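Local structure of cytoplasmic protein (Cryptococcus neoformans var. grubii serotype A, 7LPO) at residues I524-D529 and S548-M553; K531-Y536 and V578-G582; A569-Y573 and E588-L592. The protein probably hydrolyses the beta-glucosidic bond of steryl glucosides, as a family 5 glycoside hydrolase built around a TIM-barrel catalytic domain. All coordinates share one frame; numbering follows the deposited sequence.

How the interactions relate
The three contacts illustrate how the last two strands of a TIM barrel are tied to the segments that follow them. Interaction 1 joins the loop after strand 518-522 to helix 547-559, which leads on to strand 567-570; interaction 3 then folds the chain beyond that last strand back onto its end. Interaction 2 crosses interaction 1 and interaction 3 along the sequence, pairing loops that follow the two neighbouring strands. Centres of interactions 1 and 3 lie about 11 Å apart, those of 1 and 2 about 12 Å, and those of 2 and 3 about 15 Å. Tyr526 of interaction 1 packs on both others, so the three form one continuous patch, where Glu588 of interaction 3 reaches a bound Tris molecule, consistent with a nearby pocket.

Interaction 1. Residues I524-D529 and S548-M553; sequences IPYDMD and SQQKAM
The side-chain amide nitrogen of Gln549 is used twice across this contact: NE2 donates to the backbone O of Tyr526 at 2.8 Å and to a water that in turn donates to the O of Met528. The first bond is nearly straight (166° at the hydrogen), and Tyr526 O lies almost in the amide plane, although NE2 is tilted 33° from the plane of the Tyr526 carbonyl. A weak bond from Met528 N ends on the same oxygen. The bend at chi2 of Gln549 (87°) brings NE2 to Tyr526 O, and the aliphatic part is enclosed: its CG lies 3.8 Å from Tyr526 CD1 and also 3.8 Å from Met528 SD, with the methionine running past in the opposite sense.

Ile524 crosses Gln549 at about a right angle. Its CD1 sits over the centre of the Tyr526 ring and 3.7 Å from Gln549 O, while CG1 meets Met553 SD at 3.7 Å. Ala552 CB touches both Met528 CE (3.8 Å) and Ile524 CG2 (4.0 Å), and Thr458 of helix 456-461 touches both Met528 and Ala552.

Chemically, the only direct hydrogen bond from loop to helix is thus this well-directed amide donor, set among apolar contacts, with both of its bonds spent on holding the turn at Tyr526-Met528.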
ATOM      1  N   ILE A 524       6.848   0.740  -9.458  1.00 15.15           N
ATOM      2  CA  ILE A 524       6.799   1.489 -10.717  1.00 17.94           C
ATOM      3  C   ILE A 524       5.883   0.772 -11.696  1.00 16.76           C
ATOM      4  O   ILE A 524       5.634  -0.434 -11.573  1.00 15.21           O
ATOM      5  CB  ILE A 524       8.195   1.663 -11.357  1.00 15.20           C
ATOM      6  CG1 ILE A 524       8.844   0.299 -11.610  1.00 19.19           C
ATOM      7  CG2 ILE A 524       9.114   2.496 -10.463  1.00 16.04           C
ATOM      8  CD1 ILE A 524       8.779  -0.189 -13.047  1.00 19.90           C
ATOM      9  N   PRO A 525       5.374   1.497 -12.696  1.00 17.51           N
ATOM     10  CA  PRO A 525       4.518   0.869 -13.718  1.00 18.41           C
ATOM     11  C   PRO A 525       5.322   0.226 -14.843  1.00 15.77           C
ATOM     12  O   PRO A 525       6.252   0.823 -15.390  1.00 15.78           O
ATOM     13  CB  PRO A 525       3.681   2.038 -14.246  1.00 19.53           C
ATOM     14  CG  PRO A 525       4.625   3.237 -14.098  1.00 21.16           C
ATOM     15  CD  PRO A 525       5.418   2.969 -12.823  1.00 19.84           C
ATOM     16  N   TYR A 526       4.929  -0.989 -15.209  1.00 14.42           N
ATOM     17  CA  TYR A 526       5.596  -1.723 -16.272  1.00 15.93           C
ATOM     18  C   TYR A 526       4.962  -1.498 -17.638  1.00 18.50           C
ATOM     19  O   TYR A 526       5.611  -1.763 -18.658  1.00 14.51           O
ATOM     20  CB  TYR A 526       5.608  -3.222 -15.945  1.00 14.40           C
ATOM     21  CG  TYR A 526       6.684  -3.593 -14.951  1.00 14.99           C
ATOM     22  CD1 TYR A 526       7.970  -3.872 -15.371  1.00 15.75           C
ATOM     23  CD2 TYR A 526       6.420  -3.640 -13.592  1.00 16.10           C
ATOM     24  CE1 TYR A 526       8.968  -4.198 -14.465  1.00 15.01           C
ATOM     25  CE2 TYR A 526       7.420  -3.963 -12.676  1.00 15.61           C
ATOM     26  CZ  TYR A 526       8.685  -4.242 -13.131  1.00 14.87           C
ATOM     27  OH  TYR A 526       9.668  -4.591 -12.256  1.00 17.27           O
ATOM     28  N   ASP A 527       3.725  -1.003 -17.683  1.00 15.69           N
ATOM     29  CA  ASP A 527       3.047  -0.725 -18.949  1.00 16.26           C
ATOM     30  C   ASP A 527       3.424   0.635 -19.522  1.00 20.06           C
ATOM     31  O   ASP A 527       2.574   1.347 -20.064  1.00 22.76           O
ATOM     32  CB  ASP A 527       1.533  -0.838 -18.774  1.00 15.68           C
ATOM     33  CG  ASP A 527       0.986   0.052 -17.659  1.00 20.76           C
ATOM     34  OD1 ASP A 527       1.714   0.330 -16.680  1.00 21.67           O
ATOM     35  OD2 ASP A 527      -0.198   0.453 -17.748  1.00 22.07           O
ATOM     36  N   MET A 528       4.701   0.997 -19.430  1.00 23.33           N
ATOM     37  CA  MET A 528       5.170   2.280 -19.933  1.00 22.82           C
ATOM     38  C   MET A 528       5.134   2.332 -21.450  1.00 24.19           C
ATOM     39  O   MET A 528       5.220   1.307 -22.128  1.00 24.73           O
ATOM     40  CB  MET A 528       6.602   2.534 -19.503  1.00 22.73           C
ATOM     41  CG  MET A 528       6.824   2.554 -18.040  1.00 21.41           C
ATOM     42  SD  MET A 528       8.559   2.850 -17.747  1.00 19.61           S
ATOM     43  CE  MET A 528       8.507   3.242 -15.993  1.00 18.61           C
ATOM     44  N   ASP A 529       5.033   3.554 -21.982  1.00 26.15           N
ATOM     45  CA  ASP A 529       5.265   3.811 -23.406  1.00 28.45           C
ATOM     46  C   ASP A 529       4.258   3.067 -24.278  1.00 28.71           C
ATOM     47  O   ASP A 529       4.610   2.488 -25.312  1.00 28.38           O
ATOM     48  CB  ASP A 529       6.696   3.434 -23.795  1.00 32.74           C
ATOM     49  CG  ASP A 529       7.737   4.215 -23.007  1.00 36.37           C
ATOM     50  OD1 ASP A 529       7.620   5.456 -22.950  1.00 38.22           O
ATOM     51  OD2 ASP A 529       8.662   3.593 -22.433  1.00 38.10           O
ATOM     52  N   SER A 548      13.710   1.063 -19.751  1.00 17.99           N
ATOM     53  CA  SER A 548      13.101   2.186 -19.040  1.00 17.37           C
ATOM     54  C   SER A 548      12.518   1.751 -17.699  1.00 16.11           C
ATOM     55  O   SER A 548      12.697   2.435 -16.682  1.00 15.15           O
ATOM     56  CB  SER A 548      12.021   2.829 -19.904  1.00 20.45           C
ATOM     57  OG  SER A 548      12.616   3.635 -20.898  1.00 24.76           O
ATOM     58  N   GLN A 549      11.809   0.625 -17.672  1.00 14.44           N
ATOM     59  CA  GLN A 549      11.288   0.130 -16.405  1.00 14.40           C
ATOM     60  C   GLN A 549      12.424  -0.147 -15.427  1.00 14.67           C
ATOM     61  O   GLN A 549      12.302   0.108 -14.217  1.00 14.32           O
ATOM     62  CB  GLN A 549      10.460  -1.126 -16.651  1.00 14.40           C
ATOM     63  CG  GLN A 549       9.153  -0.869 -17.410  1.00 14.44           C
ATOM     64  CD  GLN A 549       9.309  -0.907 -18.925  1.00 14.49           C
ATOM     65  OE1 GLN A 549      10.401  -0.714 -19.461  1.00 14.50           O
ATOM     66  NE2 GLN A 549       8.199  -1.143 -19.626  1.00 14.53           N
ATOM     67  N   GLN A 550      13.556  -0.634 -15.950  1.00 15.24           N
ATOM     68  CA  GLN A 550      14.694  -0.978 -15.112  1.00 17.97           C
ATOM     69  C   GLN A 550      15.285   0.260 -14.440  1.00 18.89           C
ATOM     70  O   GLN A 550      15.541   0.255 -13.234  1.00 18.82           O
ATOM     71  CB  GLN A 550      15.746  -1.685 -15.954  1.00 20.77           C
ATOM     72  CG  GLN A 550      16.958  -2.141 -15.183  1.00 22.71           C
ATOM     73  CD  GLN A 550      17.784  -3.150 -15.954  1.00 23.34           C
ATOM     74  OE1 GLN A 550      18.989  -2.984 -16.094  1.00 24.48           O
ATOM     75  NE2 GLN A 550      17.143  -4.190 -16.460  1.00 24.95           N
ATOM     76  N   LYS A 551      15.511   1.327 -15.210  1.00 18.12           N
ATOM     77  CA  LYS A 551      16.023   2.557 -14.612  1.00 18.42           C
ATOM     78  C   LYS A 551      15.065   3.097 -13.557  1.00 17.50           C
ATOM     79  O   LYS A 551      15.481   3.473 -12.454  1.00 19.61           O
ATOM     80  CB  LYS A 551      16.267   3.609 -15.697  1.00 21.11           C
ATOM     81  CG  LYS A 551      17.382   3.277 -16.678  1.00 24.90           C
ATOM     82  CD  LYS A 551      17.669   4.472 -17.577  1.00 31.24           C
ATOM     83  CE  LYS A 551      18.045   4.059 -18.986  1.00 36.85           C
ATOM     84  NZ  LYS A 551      19.184   3.096 -19.003  1.00 41.11           N
ATOM     85  N   ALA A 552      13.774   3.171 -13.886  1.00 14.38           N
ATOM     86  CA  ALA A 552      12.796   3.670 -12.922  1.00 15.23           C
ATOM     87  C   ALA A 552      12.807   2.829 -11.654  1.00 14.81           C
ATOM     88  O   ALA A 552      12.887   3.360 -10.540  1.00 14.27           O
ATOM     89  CB  ALA A 552      11.399   3.678 -13.550  1.00 15.81           C
ATOM     90  N   MET A 553      12.714   1.508 -11.807  1.00 16.83           N
ATOM     91  CA  MET A 553      12.767   0.588 -10.676  1.00 18.57           C
ATOM     92  C   MET A 553      14.044   0.789  -9.858  1.00 17.72           C
ATOM     93  O   MET A 553      13.999   0.865  -8.631  1.00 17.34           O
ATOM     94  CB  MET A 553      12.696  -0.852 -11.185  1.00 20.11           C
ATOM     95  CG  MET A 553      12.544  -1.916 -10.123  1.00 24.39           C
ATOM     96  SD  MET A 553      10.837  -2.060  -9.510  1.00 33.77           S
ATOM     97  CE  MET A 553      11.043  -1.569  -7.884  1.00 30.41           C
TER
HETATM   98  O   HOH W   1       7.208  -0.443 -22.474  1.00 21.75           O
HETATM   99  O   HOH W   2       9.717   5.520 -20.543  1.00 32.46           O

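Interaction 2. Residues K531-Y536 and V578-G582; sequences KKAYGY and VHEWG
Tyr534 and His579 meet ring on ring in an offset stack, their planes only 3° from parallel and their centroids 3.7 Å apart. The overlap is close, with CG of Tyr534 3.4 Å from CG of His579 and the imidazole CD2 lying over the centre of the phenol ring. Beside the stack, the Lys531 side chain, extended beyond CG, carries NZ to the backbone O of His579, a 2.8 Å hydrogen bond that arrives in the carbonyl plane. The carbonyl of Glu580 is as near to NZ but poorly angled, and probably adds only electrostatic attraction. Tyr536 completes this shell, its OH resting 3.6 Å from His579 CB and alongside the backbone of Glu580, without a hydrogen bond to Glu580 N.

Two short turns present these groups. In the 3-10 turn, Tyr534 N donates to Lys531 O (2.9 Å) and Gly535 N to Lys532 O, bringing Lys531 and Tyr534 round to the same partner. Across from it, Val578 N bonds to Gly582 O at 3.0 Å, closing the 578-582 loop on itself. In the TIM barrel these are loops following neighbouring strands, 518-522 and 567-570, so the contact joins the loop regions beyond them at the protein surface.

Farther out, carboxylates hold both rings: Tyr534 OH is hydrogen-bonded to Asp589 OD2, and His579 NE2 to Asp597 OD2, a partner that would probably stabilise positive charge on the imidazole. Asp596 takes the backbone N of His579, and Trp581 stacks on His56.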
ATOM      1  N   LYS A 531       2.899   0.353 -23.754  1.00 22.71           N
ATOM      2  CA  LYS A 531       3.166  -1.083 -23.700  1.00 20.12           C
ATOM      3  C   LYS A 531       4.130  -1.519 -24.804  1.00 18.00           C
ATOM      4  O   LYS A 531       4.027  -2.628 -25.340  1.00 16.71           O
ATOM      5  CB  LYS A 531       1.863  -1.875 -23.764  1.00 20.76           C
ATOM      6  CG  LYS A 531       0.838  -1.470 -22.709  1.00 20.81           C
ATOM      7  CD  LYS A 531      -0.377  -2.400 -22.724  1.00 20.21           C
ATOM      8  CE  LYS A 531      -1.361  -2.059 -21.613  1.00 20.52           C
ATOM      9  NZ  LYS A 531      -2.513  -3.031 -21.601  1.00 20.83           N
ATOM     10  N   LYS A 532       5.091  -0.648 -25.122  1.00 16.29           N
ATOM     11  CA  LYS A 532       6.088  -0.984 -26.134  1.00 17.00           C
ATOM     12  C   LYS A 532       6.863  -2.237 -25.749  1.00 17.03           C
ATOM     13  O   LYS A 532       7.210  -3.050 -26.615  1.00 19.45           O
ATOM     14  CB  LYS A 532       7.036   0.197 -26.335  1.00 18.29           C
ATOM     15  CG  LYS A 532       8.081  -0.001 -27.415  1.00 21.09           C
ATOM     16  CD  LYS A 532       8.877   1.294 -27.611  1.00 23.01           C
ATOM     17  CE  LYS A 532       9.941   1.152 -28.687  1.00 23.44           C
ATOM     18  NZ  LYS A 532       9.335   0.939 -30.036  1.00 23.40           N
ATOM     19  N   ALA A 533       7.139  -2.418 -24.453  1.00 15.17           N
ATOM     20  CA  ALA A 533       7.862  -3.608 -24.016  1.00 17.10           C
ATOM     21  C   ALA A 533       7.051  -4.881 -24.218  1.00 17.58           C
ATOM     22  O   ALA A 533       7.619  -5.983 -24.227  1.00 17.38           O
ATOM     23  CB  ALA A 533       8.254  -3.482 -22.545  1.00 18.44           C
ATOM     24  N   TYR A 534       5.741  -4.763 -24.362  1.00 17.73           N
ATOM     25  CA  TYR A 534       4.900  -5.922 -24.607  1.00 18.31           C
ATOM     26  C   TYR A 534       4.736  -6.206 -26.089  1.00 17.99           C
ATOM     27  O   TYR A 534       4.100  -7.202 -26.442  1.00 17.77           O
ATOM     28  CB  TYR A 534       3.523  -5.731 -23.963  1.00 16.23           C
ATOM     29  CG  TYR A 534       3.569  -5.445 -22.477  1.00 16.17           C
ATOM     30  CD1 TYR A 534       4.693  -5.752 -21.715  1.00 15.44           C
ATOM     31  CD2 TYR A 534       2.484  -4.855 -21.833  1.00 14.87           C
ATOM     32  CE1 TYR A 534       4.727  -5.474 -20.361  1.00 15.71           C
ATOM     33  CE2 TYR A 534       2.514  -4.578 -20.496  1.00 14.81           C
ATOM     34  CZ  TYR A 534       3.626  -4.893 -19.756  1.00 17.40           C
ATOM     35  OH  TYR A 534       3.637  -4.616 -18.402  1.00 17.61           O
ATOM     36  N   GLY A 535       5.298  -5.366 -26.956  1.00 18.69           N
ATOM     37  CA  GLY A 535       5.147  -5.556 -28.383  1.00 19.45           C
ATOM     38  C   GLY A 535       3.891  -4.955 -28.961  1.00 20.53           C
ATOM     39  O   GLY A 535       3.528  -5.288 -30.092  1.00 19.85           O
ATOM     40  N   TYR A 536       3.237  -4.049 -28.237  1.00 24.30           N
ATOM     41  CA  TYR A 536       1.912  -3.581 -28.620  1.00 21.59           C
ATOM     42  C   TYR A 536       1.935  -2.453 -29.642  1.00 22.11           C
ATOM     43  O   TYR A 536       0.884  -2.139 -30.201  1.00 24.95           O
ATOM     44  CB  TYR A 536       1.153  -3.109 -27.382  1.00 18.72           C
ATOM     45  CG  TYR A 536       0.399  -4.191 -26.648  1.00 18.79           C
ATOM     46  CD1 TYR A 536       0.935  -5.463 -26.492  1.00 20.38           C
ATOM     47  CD2 TYR A 536      -0.851  -3.938 -26.106  1.00 18.61           C
ATOM     48  CE1 TYR A 536       0.235  -6.458 -25.807  1.00 21.32           C
ATOM     49  CE2 TYR A 536      -1.556  -4.920 -25.430  1.00 19.65           C
ATOM     50  CZ  TYR A 536      -1.013  -6.174 -25.282  1.00 21.50           C
ATOM     51  OH  TYR A 536      -1.725  -7.141 -24.608  1.00 23.59           O
ATOM     52  N   VAL A 578      -1.419  -9.916 -16.696  1.00 15.81           N
ATOM     53  CA  VAL A 578      -1.310 -10.121 -18.136  1.00 17.17           C
ATOM     54  C   VAL A 578      -1.034  -8.779 -18.798  1.00 18.34           C
ATOM     55  O   VAL A 578      -1.346  -7.716 -18.257  1.00 21.60           O
ATOM     56  CB  VAL A 578      -2.580 -10.751 -18.751  1.00 18.96           C
ATOM     57  CG1 VAL A 578      -2.644 -12.244 -18.445  1.00 20.29           C
ATOM     58  CG2 VAL A 578      -3.811 -10.045 -18.231  1.00 19.73           C
ATOM     59  N   HIS A 579      -0.456  -8.835 -19.999  1.00 16.55           N
ATOM     60  CA  HIS A 579      -0.130  -7.600 -20.714  1.00 16.35           C
ATOM     61  C   HIS A 579      -1.380  -6.801 -21.063  1.00 14.90           C
ATOM     62  O   HIS A 579      -1.376  -5.568 -21.014  1.00 16.55           O
ATOM     63  CB  HIS A 579       0.644  -7.907 -21.995  1.00 15.11           C
ATOM     64  CG  HIS A 579       2.028  -8.408 -21.759  1.00 15.62           C
ATOM     65  ND1 HIS A 579       2.831  -8.878 -22.773  1.00 14.64           N
ATOM     66  CD2 HIS A 579       2.749  -8.514 -20.619  1.00 14.56           C
ATOM     67  CE1 HIS A 579       3.985  -9.270 -22.264  1.00 14.60           C
ATOM     68  NE2 HIS A 579       3.966  -9.048 -20.962  1.00 14.55           N
ATOM     69  N   GLU A 580      -2.452  -7.482 -21.458  1.00 15.28           N
ATOM     70  CA  GLU A 580      -3.635  -6.775 -21.937  1.00 15.62           C
ATOM     71  C   GLU A 580      -4.293  -5.970 -20.820  1.00 16.38           C
ATOM     72  O   GLU A 580      -4.654  -4.805 -21.014  1.00 14.96           O
ATOM     73  CB  GLU A 580      -4.625  -7.774 -22.531  1.00 20.93           C
ATOM     74  CG  GLU A 580      -5.860  -7.124 -23.121  1.00 27.46           C
ATOM     75  CD  GLU A 580      -6.798  -8.127 -23.755  1.00 33.06           C
ATOM     76  OE1 GLU A 580      -6.528  -9.346 -23.673  1.00 35.27           O
ATOM     77  OE2 GLU A 580      -7.810  -7.688 -24.334  1.00 35.14           O
ATOM     78  N   TRP A 581      -4.468  -6.572 -19.644  1.00 14.72           N
ATOM     79  CA  TRP A 581      -5.181  -5.916 -18.552  1.00 14.70           C
ATOM     80  C   TRP A 581      -4.300  -5.614 -17.345  1.00 15.00           C
ATOM     81  O   TRP A 581      -4.811  -5.160 -16.313  1.00 17.23           O
ATOM     82  CB  TRP A 581      -6.376  -6.770 -18.123  1.00 14.70           C
ATOM     83  CG  TRP A 581      -7.346  -6.970 -19.215  1.00 15.04           C
ATOM     84  CD1 TRP A 581      -7.535  -8.106 -19.941  1.00 16.78           C
ATOM     85  CD2 TRP A 581      -8.264  -6.005 -19.733  1.00 15.86           C
ATOM     86  NE1 TRP A 581      -8.516  -7.911 -20.869  1.00 19.47           N
ATOM     87  CE2 TRP A 581      -8.985  -6.630 -20.762  1.00 18.85           C
ATOM     88  CE3 TRP A 581      -8.551  -4.674 -19.420  1.00 15.78           C
ATOM     89  CZ2 TRP A 581      -9.974  -5.974 -21.484  1.00 20.25           C
ATOM     90  CZ3 TRP A 581      -9.524  -4.026 -20.129  1.00 17.69           C
ATOM     91  CH2 TRP A 581     -10.221  -4.672 -21.162  1.00 20.45           C
ATOM     92  N   GLY A 582      -2.997  -5.847 -17.446  1.00 14.57           N
ATOM     93  CA  GLY A 582      -2.115  -5.533 -16.338  1.00 14.51           C
ATOM     94  C   GLY A 582      -2.432  -6.386 -15.125  1.00 14.47           C
ATOM     95  O   GLY A 582      -2.683  -7.596 -15.231  1.00 14.46           O
TER

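Interaction 3. Residues A569-Y573 and E588-L592; sequences AIWNY and EDLSL
Backbone hydrogen bonds tie Asn572 to the crossing segment in both directions. Its N donates to Leu590 O at 3.2 Å, from well above that carbonyl's plane, while Asn572 O accepts from Leu592 N at 3.1 Å, nearly in line with the C=O bond. The same oxygen also receives a CA-H contact from Ser591 (CA to O 3.2 Å), so two groups converge on it. The peptide bond between Trp571 and Asn572 is cis, a non-proline cis link that resembles the one known after the tryptophan at the end of the last barrel strand in related glycosidases.

One water mediates the polar side-chain contact. Lying in the plane of the indole at its edge, it accepts from Trp571 NE1 (2.9 Å) and donates to Glu588 OE1 (2.8 Å). That carboxylate oxygen is also hydrogen-bonded to a bound Tris molecule, probably from the crystallisation liquor, consistent with a pocket here.

Apolar contacts complete the set. Trp571 sets the edge of its ring toward Leu590, its chi1 of -172° placing CG opposite the backbone N; CD1 lies 3.9 Å from Leu590 CB. Ile570 CG2 meets Leu592 CD2 at 4.0 Å, the two side chains crossing at about a right angle.

Around them, strand 567-570 pairs in parallel with strands 35-43 and 518-522, Trp571 packs against Val102 of strand 98-104, and Phe665 of helix 662-665 touches both Ile570 and Leu592.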
ATOM      1  N   ALA A 569       8.458  -3.180   1.191  1.00 13.98           N
ATOM      2  CA  ALA A 569       7.653  -4.162   0.475  1.00 13.99           C
ATOM      3  C   ALA A 569       7.291  -3.548  -0.870  1.00 14.41           C
ATOM      4  O   ALA A 569       6.565  -2.548  -0.928  1.00 14.04           O
ATOM      5  CB  ALA A 569       6.396  -4.543   1.264  1.00 13.98           C
ATOM      6  N   ILE A 570       7.812  -4.143  -1.940  1.00 14.02           N
ATOM      7  CA  ILE A 570       7.512  -3.687  -3.287  1.00 14.05           C
ATOM      8  C   ILE A 570       6.056  -3.982  -3.637  1.00 14.07           C
ATOM      9  O   ILE A 570       5.543  -5.080  -3.383  1.00 14.06           O
ATOM     10  CB  ILE A 570       8.458  -4.367  -4.290  1.00 14.06           C
ATOM     11  CG1 ILE A 570       9.920  -4.041  -3.967  1.00 15.28           C
ATOM     12  CG2 ILE A 570       8.079  -3.961  -5.697  1.00 14.09           C
ATOM     13  CD1 ILE A 570      10.920  -4.863  -4.780  1.00 14.52           C
ATOM     14  N   TRP A 571       5.384  -3.002  -4.235  1.00 14.10           N
ATOM     15  CA  TRP A 571       4.076  -3.203  -4.854  1.00 14.12           C
ATOM     16  C   TRP A 571       4.291  -3.452  -6.347  1.00 14.15           C
ATOM     17  O   TRP A 571       4.775  -2.558  -7.049  1.00 14.17           O
ATOM     18  CB  TRP A 571       3.157  -1.988  -4.648  1.00 14.15           C
ATOM     19  CG  TRP A 571       1.763  -2.280  -5.128  1.00 14.17           C
ATOM     20  CD1 TRP A 571       1.283  -2.140  -6.398  1.00 14.21           C
ATOM     21  CD2 TRP A 571       0.684  -2.815  -4.348  1.00 14.16           C
ATOM     22  NE1 TRP A 571      -0.025  -2.567  -6.460  1.00 14.23           N
ATOM     23  CE2 TRP A 571      -0.417  -2.987  -5.217  1.00 14.20           C
ATOM     24  CE3 TRP A 571       0.546  -3.169  -3.005  1.00 14.13           C
ATOM     25  CZ2 TRP A 571      -1.645  -3.481  -4.778  1.00 15.22           C
ATOM     26  CZ3 TRP A 571      -0.668  -3.665  -2.569  1.00 14.14           C
ATOM     27  CH2 TRP A 571      -1.750  -3.819  -3.452  1.00 16.36           C
ATOM     28  N   ASN A 572       3.947  -4.648  -6.843  1.00 15.05           N
ATOM     29  CA  ASN A 572       3.513  -5.813  -6.080  1.00 14.70           C
ATOM     30  C   ASN A 572       3.874  -7.069  -6.908  1.00 14.57           C
ATOM     31  O   ASN A 572       4.558  -6.981  -7.931  1.00 14.39           O
ATOM     32  CB  ASN A 572       2.019  -5.773  -5.777  1.00 17.76           C
ATOM     33  CG  ASN A 572       1.165  -5.687  -7.023  1.00 18.79           C
ATOM     34  OD1 ASN A 572       1.601  -5.235  -8.093  1.00 20.94           O
ATOM     35  ND2 ASN A 572      -0.071  -6.111  -6.883  1.00 19.12           N
ATOM     36  N   TYR A 573       3.412  -8.232  -6.460  1.00 14.11           N
ATOM     37  CA  TYR A 573       3.602  -9.506  -7.148  1.00 14.12           C
ATOM     38  C   TYR A 573       2.222 -10.082  -7.440  1.00 14.27           C
ATOM     39  O   TYR A 573       1.456 -10.363  -6.514  1.00 14.41           O
ATOM     40  CB  TYR A 573       4.434 -10.455  -6.284  1.00 16.52           C
ATOM     41  CG  TYR A 573       4.869 -11.728  -6.958  1.00 17.87           C
ATOM     42  CD1 TYR A 573       6.051 -11.784  -7.691  1.00 17.41           C
ATOM     43  CD2 TYR A 573       4.105 -12.891  -6.843  1.00 21.97           C
ATOM     44  CE1 TYR A 573       6.454 -12.964  -8.307  1.00 17.77           C
ATOM     45  CE2 TYR A 573       4.498 -14.069  -7.440  1.00 22.51           C
ATOM     46  CZ  TYR A 573       5.678 -14.107  -8.170  1.00 21.51           C
ATOM     47  OH  TYR A 573       6.061 -15.291  -8.776  1.00 21.77           O
ATOM     48  N   GLU A 588      -3.748  -0.527 -13.762  1.00 15.35           N
ATOM     49  CA  GLU A 588      -2.426  -0.595 -13.159  1.00 14.48           C
ATOM     50  C   GLU A 588      -1.705  -1.870 -13.574  1.00 14.46           C
ATOM     51  O   GLU A 588      -2.316  -2.925 -13.776  1.00 14.47           O
ATOM     52  CB  GLU A 588      -2.525  -0.538 -11.639  1.00 14.44           C
ATOM     53  CG  GLU A 588      -2.952   0.816 -11.129  1.00 14.64           C
ATOM     54  CD  GLU A 588      -2.632   1.019  -9.666  1.00 15.88           C
ATOM     55  OE1 GLU A 588      -2.198   0.054  -9.001  1.00 16.84           O
ATOM     56  OE2 GLU A 588      -2.840   2.146  -9.179  1.00 18.33           O
ATOM     57  N   ASP A 589      -0.381  -1.769 -13.685  1.00 14.53           N
ATOM     58  CA  ASP A 589       0.433  -2.915 -14.088  1.00 14.51           C
ATOM     59  C   ASP A 589       1.781  -2.764 -13.379  1.00 14.91           C
ATOM     60  O   ASP A 589       2.770  -2.297 -13.945  1.00 14.47           O
ATOM     61  CB  ASP A 589       0.592  -2.995 -15.606  1.00 17.22           C
ATOM     62  CG  ASP A 589       1.321  -4.252 -16.058  1.00 19.59           C
ATOM     63  OD1 ASP A 589       1.938  -4.935 -15.216  1.00 19.50           O
ATOM     64  OD2 ASP A 589       1.277  -4.551 -17.269  1.00 21.58           O
ATOM     65  N   LEU A 590       1.813  -3.177 -12.114  1.00 15.08           N
ATOM     66  CA  LEU A 590       2.991  -3.001 -11.280  1.00 16.15           C
ATOM     67  C   LEU A 590       3.588  -4.324 -10.836  1.00 17.06           C
ATOM     68  O   LEU A 590       4.490  -4.325  -9.997  1.00 19.08           O
ATOM     69  CB  LEU A 590       2.655  -2.147 -10.054  1.00 16.73           C
ATOM     70  CG  LEU A 590       2.617  -0.636 -10.294  1.00 18.30           C
ATOM     71  CD1 LEU A 590       1.230  -0.196 -10.711  1.00 17.34           C
ATOM     72  CD2 LEU A 590       3.055   0.136  -9.039  1.00 21.20           C
ATOM     73  N   SER A 591       3.112  -5.444 -11.376  1.00 17.40           N
ATOM     74  CA  SER A 591       3.646  -6.742 -10.994  1.00 16.65           C
ATOM     75  C   SER A 591       5.070  -6.930 -11.503  1.00 16.35           C
ATOM     76  O   SER A 591       5.393  -6.608 -12.652  1.00 16.13           O
ATOM     77  CB  SER A 591       2.766  -7.867 -11.532  1.00 17.15           C
ATOM     78  OG  SER A 591       3.268  -9.130 -11.122  1.00 16.99           O
ATOM     79  N   LEU A 592       5.920  -7.481 -10.633  1.00 14.22           N
ATOM     80  CA  LEU A 592       7.280  -7.840 -11.007  1.00 14.21           C
ATOM     81  C   LEU A 592       7.333  -8.975 -12.022  1.00 14.23           C
ATOM     82  O   LEU A 592       8.373  -9.166 -12.664  1.00 14.24           O
ATOM     83  CB  LEU A 592       8.064  -8.265  -9.766  1.00 14.17           C
ATOM     84  CG  LEU A 592       8.122  -7.285  -8.604  1.00 15.71           C
ATOM     85  CD1 LEU A 592       8.979  -7.863  -7.499  1.00 16.28           C
ATOM     86  CD2 LEU A 592       8.661  -5.952  -9.076  1.00 18.72           C
TER
HETATM   87  O   HOH W   3      -1.604  -2.648  -8.871  1.00 14.31           O